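Local coordinates for ComZ (Thermus thermophilus, PDB 6QVI), which is a competence-associated pilin that probably acts at the pilus tip as a receptor for DNA during natural transformation, at residues 206-214 / 227-238. Numbering follows the deposited sequence.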
loop_
_atom_site.group_PDB
_atom_site.type_symbol
_atom_site.label_atom_id
_atom_site.label_comp_id
_atom_site.label_asym_id
_atom_site.label_seq_id
_atom_site.Cartn_x
_atom_site.Cartn_y
_atom_site.Cartn_z
ATOM N N GLN A 206 -4.210 14.779 7.984
ATOM C CA GLN A 206 -5.367 15.420 7.384
ATOM C C GLN A 206 -5.518 15.053 5.922
ATOM O O GLN A 206 -6.542 15.393 5.310
ATOM C CB GLN A 206 -5.295 16.949 7.511
ATOM C CG GLN A 206 -5.144 17.531 8.938
ATOM C CD GLN A 206 -3.805 17.227 9.637
ATOM O OE1 GLN A 206 -2.978 16.464 9.133
ATOM N NE2 GLN A 206 -3.611 17.814 10.818
ATOM N N ASP A 207 -4.494 14.422 5.351
ATOM C CA ASP A 207 -4.527 13.852 4.010
ATOM C C ASP A 207 -4.168 12.369 4.121
ATOM O O ASP A 207 -2.986 12.012 4.210
ATOM C CB ASP A 207 -3.594 14.621 3.075
ATOM C CG ASP A 207 -3.810 14.256 1.625
ATOM O OD1 ASP A 207 -3.110 14.787 0.731
ATOM O OD2 ASP A 207 -4.739 13.460 1.379
ATOM N N LEU A 208 -5.177 11.499 4.105
ATOM C CA LEU A 208 -4.935 10.065 4.163
ATOM C C LEU A 208 -4.711 9.468 2.794
ATOM O O LEU A 208 -4.292 8.307 2.697
ATOM C CB LEU A 208 -6.120 9.381 4.826
ATOM C CG LEU A 208 -6.256 9.488 6.339
ATOM C CD1 LEU A 208 -7.525 8.793 6.772
ATOM C CD2 LEU A 208 -5.051 8.837 6.991
ATOM N N CYS A 209 -4.892 10.287 1.756
ATOM C CA CYS A 209 -4.848 9.899 0.348
ATOM C C CYS A 209 -5.961 8.910 0.020
ATOM O O CYS A 209 -5.769 7.954 -0.732
ATOM C CB CYS A 209 -3.471 9.350 -0.040
ATOM S SG CYS A 209 -2.125 10.421 0.549
ATOM N N ALA A 210 -7.146 9.163 0.573
ATOM C CA ALA A 210 -8.261 8.237 0.417
ATOM C C ALA A 210 -8.875 8.325 -0.970
ATOM O O ALA A 210 -8.853 9.360 -1.619
ATOM C CB ALA A 210 -9.353 8.519 1.439
ATOM N N SER A 211 -9.489 7.227 -1.396
ATOM C CA SER A 211 -10.194 7.182 -2.673
ATOM C C SER A 211 -11.082 5.958 -2.634
ATOM O O SER A 211 -10.845 5.029 -1.859
ATOM C CB SER A 211 -9.255 7.143 -3.890
ATOM O OG SER A 211 -8.159 6.281 -3.666
ATOM N N LEU A 212 -12.094 5.954 -3.488
ATOM C CA LEU A 212 -12.951 4.791 -3.667
ATOM C C LEU A 212 -12.747 4.240 -5.064
ATOM O O LEU A 212 -13.151 4.866 -6.039
ATOM C CB LEU A 212 -14.416 5.168 -3.443
ATOM C CG LEU A 212 -15.510 4.108 -3.540
ATOM C CD1 LEU A 212 -15.021 2.841 -2.992
ATOM C CD2 LEU A 212 -16.790 4.546 -2.834
ATOM N N ARG A 213 -12.173 3.052 -5.165
ATOM C CA ARG A 213 -11.955 2.422 -6.453
ATOM C C ARG A 213 -12.667 1.079 -6.476
ATOM O O ARG A 213 -12.519 0.267 -5.552
ATOM C CB ARG A 213 -10.464 2.229 -6.757
ATOM C CG ARG A 213 -9.662 3.524 -6.905
ATOM C CD ARG A 213 -8.280 3.298 -7.537
ATOM N NE ARG A 213 -7.235 3.957 -6.760
ATOM C CZ ARG A 213 -6.421 4.894 -7.229
ATOM N NH1 ARG A 213 -6.533 5.297 -8.485
ATOM N NH2 ARG A 213 -5.493 5.429 -6.441
ATOM N N VAL A 214 -13.352 0.820 -7.557
ATOM C CA VAL A 214 -14.013 -0.419 -7.728
ATOM C C VAL A 214 -13.728 -0.834 -9.122
ATOM O O VAL A 214 -14.251 -0.278 -10.028
ATOM C CB VAL A 214 -15.499 -0.266 -7.590
ATOM C CG1 VAL A 214 -16.178 -1.486 -8.124
ATOM C CG2 VAL A 214 -15.859 -0.047 -6.157
ATOM N N ILE A 227 -19.042 9.797 1.697
ATOM C CA ILE A 227 -17.776 9.518 1.039
ATOM C C ILE A 227 -17.078 10.870 1.029
ATOM O O ILE A 227 -17.345 11.722 0.190
ATOM C CB ILE A 227 -17.967 8.925 -0.352
ATOM C CG1 ILE A 227 -18.596 7.531 -0.231
ATOM C CG2 ILE A 227 -16.645 8.830 -1.053
ATOM C CD1 ILE A 227 -19.169 6.992 -1.526
ATOM N N GLY A 228 -16.234 11.094 2.024
ATOM C CA GLY A 228 -15.572 12.364 2.178
ATOM C C GLY A 228 -16.488 13.344 2.880
ATOM O O GLY A 228 -17.697 13.135 3.028
ATOM N N GLU A 229 -15.899 14.455 3.298
ATOM C CA GLU A 229 -16.603 15.538 3.949
ATOM C C GLU A 229 -16.475 16.795 3.104
ATOM O O GLU A 229 -15.489 16.947 2.378
ATOM C CB GLU A 229 -16.050 15.804 5.353
ATOM C CG GLU A 229 -16.517 14.812 6.401
ATOM C CD GLU A 229 -15.752 14.931 7.704
ATOM O OE1 GLU A 229 -14.505 15.017 7.652
ATOM O OE2 GLU A 229 -16.402 14.975 8.777
ATOM N N PRO A 230 -17.455 17.712 3.171
ATOM C CA PRO A 230 -17.332 18.965 2.417
ATOM C C PRO A 230 -15.980 19.630 2.602
ATOM O O PRO A 230 -15.374 20.079 1.617
ATOM C CB PRO A 230 -18.471 19.807 3.001
ATOM C CG PRO A 230 -19.505 18.802 3.389
ATOM C CD PRO A 230 -18.744 17.638 3.888
ATOM N N ASN A 231 -15.477 19.653 3.841
ATOM C CA ASN A 231 -14.180 20.223 4.190
ATOM C C ASN A 231 -13.042 19.391 3.601
ATOM O O ASN A 231 -12.389 19.799 2.637
ATOM C CB ASN A 231 -14.082 20.326 5.728
ATOM C CG ASN A 231 -12.720 20.816 6.236
ATOM O OD1 ASN A 231 -11.663 20.484 5.690
ATOM N ND2 ASN A 231 -12.751 21.593 7.321
ATOM N N ASN A 232 -12.785 18.233 4.179
ATOM C CA ASN A 232 -11.711 17.356 3.728
ATOM C C ASN A 232 -12.335 16.148 3.037
ATOM O O ASN A 232 -12.902 15.275 3.705
ATOM C CB ASN A 232 -10.841 16.956 4.918
ATOM C CG ASN A 232 -9.621 16.193 4.503
ATOM O OD1 ASN A 232 -9.423 15.918 3.317
ATOM N ND2 ASN A 232 -8.744 15.917 5.463
ATOM N N LYS A 233 -12.231 16.083 1.712
ATOM C CA LYS A 233 -12.955 15.037 1.008
ATOM C C LYS A 233 -12.052 14.219 0.093
ATOM O O LYS A 233 -10.931 14.597 -0.260
ATOM C CB LYS A 233 -14.109 15.590 0.186
ATOM C CG LYS A 233 -13.727 16.195 -1.147
ATOM C CD LYS A 233 -14.912 17.032 -1.639
ATOM C CE LYS A 233 -14.724 17.686 -2.991
ATOM N NZ LYS A 233 -13.520 18.551 -3.122
ATOM N N VAL A 234 -12.629 13.112 -0.360
ATOM C CA VAL A 234 -11.865 12.043 -0.939
ATOM C C VAL A 234 -11.307 12.464 -2.283
ATOM O O VAL A 234 -11.901 13.271 -3.020
ATOM C CB VAL A 234 -12.745 10.785 -1.010
ATOM C CG1 VAL A 234 -13.760 10.861 -2.169
ATOM C CG2 VAL A 234 -11.916 9.577 -1.082
ATOM N N LYS A 235 -10.140 11.929 -2.582
ATOM C CA LYS A 235 -9.398 12.309 -3.788
ATOM C C LYS A 235 -9.783 11.422 -4.966
ATOM O O LYS A 235 -8.943 10.832 -5.626
ATOM C CB LYS A 235 -7.891 12.210 -3.518
ATOM C CG LYS A 235 -7.296 13.327 -2.699
ATOM C CD LYS A 235 -5.779 13.398 -2.863
ATOM C CE LYS A 235 -5.376 12.523 -4.010
ATOM N NZ LYS A 235 -3.971 12.915 -4.346
ATOM N N GLY A 236 -11.075 11.377 -5.280
ATOM C CA GLY A 236 -11.500 10.589 -6.422
ATOM C C GLY A 236 -12.386 9.389 -6.106
ATOM O O GLY A 236 -12.255 8.732 -5.074
ATOM N N VAL A 237 -13.307 9.117 -7.023
ATOM C CA VAL A 237 -14.230 7.993 -6.935
ATOM C C VAL A 237 -14.221 7.362 -8.326
ATOM O O VAL A 237 -14.861 7.860 -9.253
ATOM C CB VAL A 237 -15.641 8.413 -6.516
ATOM C CG1 VAL A 237 -16.577 7.215 -6.540
ATOM C CG2 VAL A 237 -15.621 9.106 -5.159
ATOM N N PHE A 238 -13.402 6.340 -8.500
ATOM C CA PHE A 238 -13.206 5.657 -9.777
ATOM C C PHE A 238 -13.861 4.275 -9.779
ATOM O O PHE A 238 -13.278 3.298 -9.293
ATOM C CB PHE A 238 -11.710 5.590 -10.043
ATOM C CG PHE A 238 -11.031 6.894 -9.813
ATOM C CD1 PHE A 238 -10.148 7.062 -8.762
ATOM C CD2 PHE A 238 -11.333 7.988 -10.638
ATOM C CE1 PHE A 238 -9.531 8.289 -8.559
ATOM C CE2 PHE A 238 -10.723 9.223 -10.452
ATOM C CZ PHE A 238 -9.820 9.380 -9.412
#
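The carbonyl oxygen of Leu212 accepts the shortest sound polar bond of this pairing, from Phe238 N at 2.9 Å, well aligned at the oxygen (C=O...N 166°) but bent at the hydrogen (139°). Leu212 N reaches back to Gly236 O (3.2 Å) and Val214 N to Phe238 O (3.0 Å). Leu212 and Phe238 thus each bond through both N-H and C=O to residues two apart on the facing chain, the signature of parallel strands in register, Leu212 beside Val237 and Arg213 beside Phe238. Ahead of the strands, Lys235 N donates to Ala210 O (3.0 Å), and Lys235 centres an inverse gamma turn, so the pairing starts before regular strand geometry does. In the same region Val234 CG2 packs on Ala210 CB (3.7 Å).

Arg213 and Phe238 leave the sheet on the same side and run alongside each other. Arg213 CG meets the ring edge near its plane, 4.0 Å from Phe238 CD1; the guanidinium lies oblique to the ring, their planes 32° apart, and its NH1 is engaged in a salt bridge with Asp269. Gly236 C lies over one face of the Phe238 ring, offset toward its rim.

On the face bearing Leu212 and Val237, CG of Leu212, set anti to the backbone N, places CD2 against Ile227 CD1 at 3.7 Å, the two side chains crossing at about a right angle.

Within 206-214, Asp207 OD2 accepts from Cys209 N in an Asx turn, and Cys209 is disulfide-bonded to Cys51. The parallel pairing of 212-214 with 160-162 and 237-239 fits the stacked coils of ComZ's beta-solenoid domain; strand 237-239 pairs onward with 265-266, while Ile219 of strand 218-221 packs against Leu212.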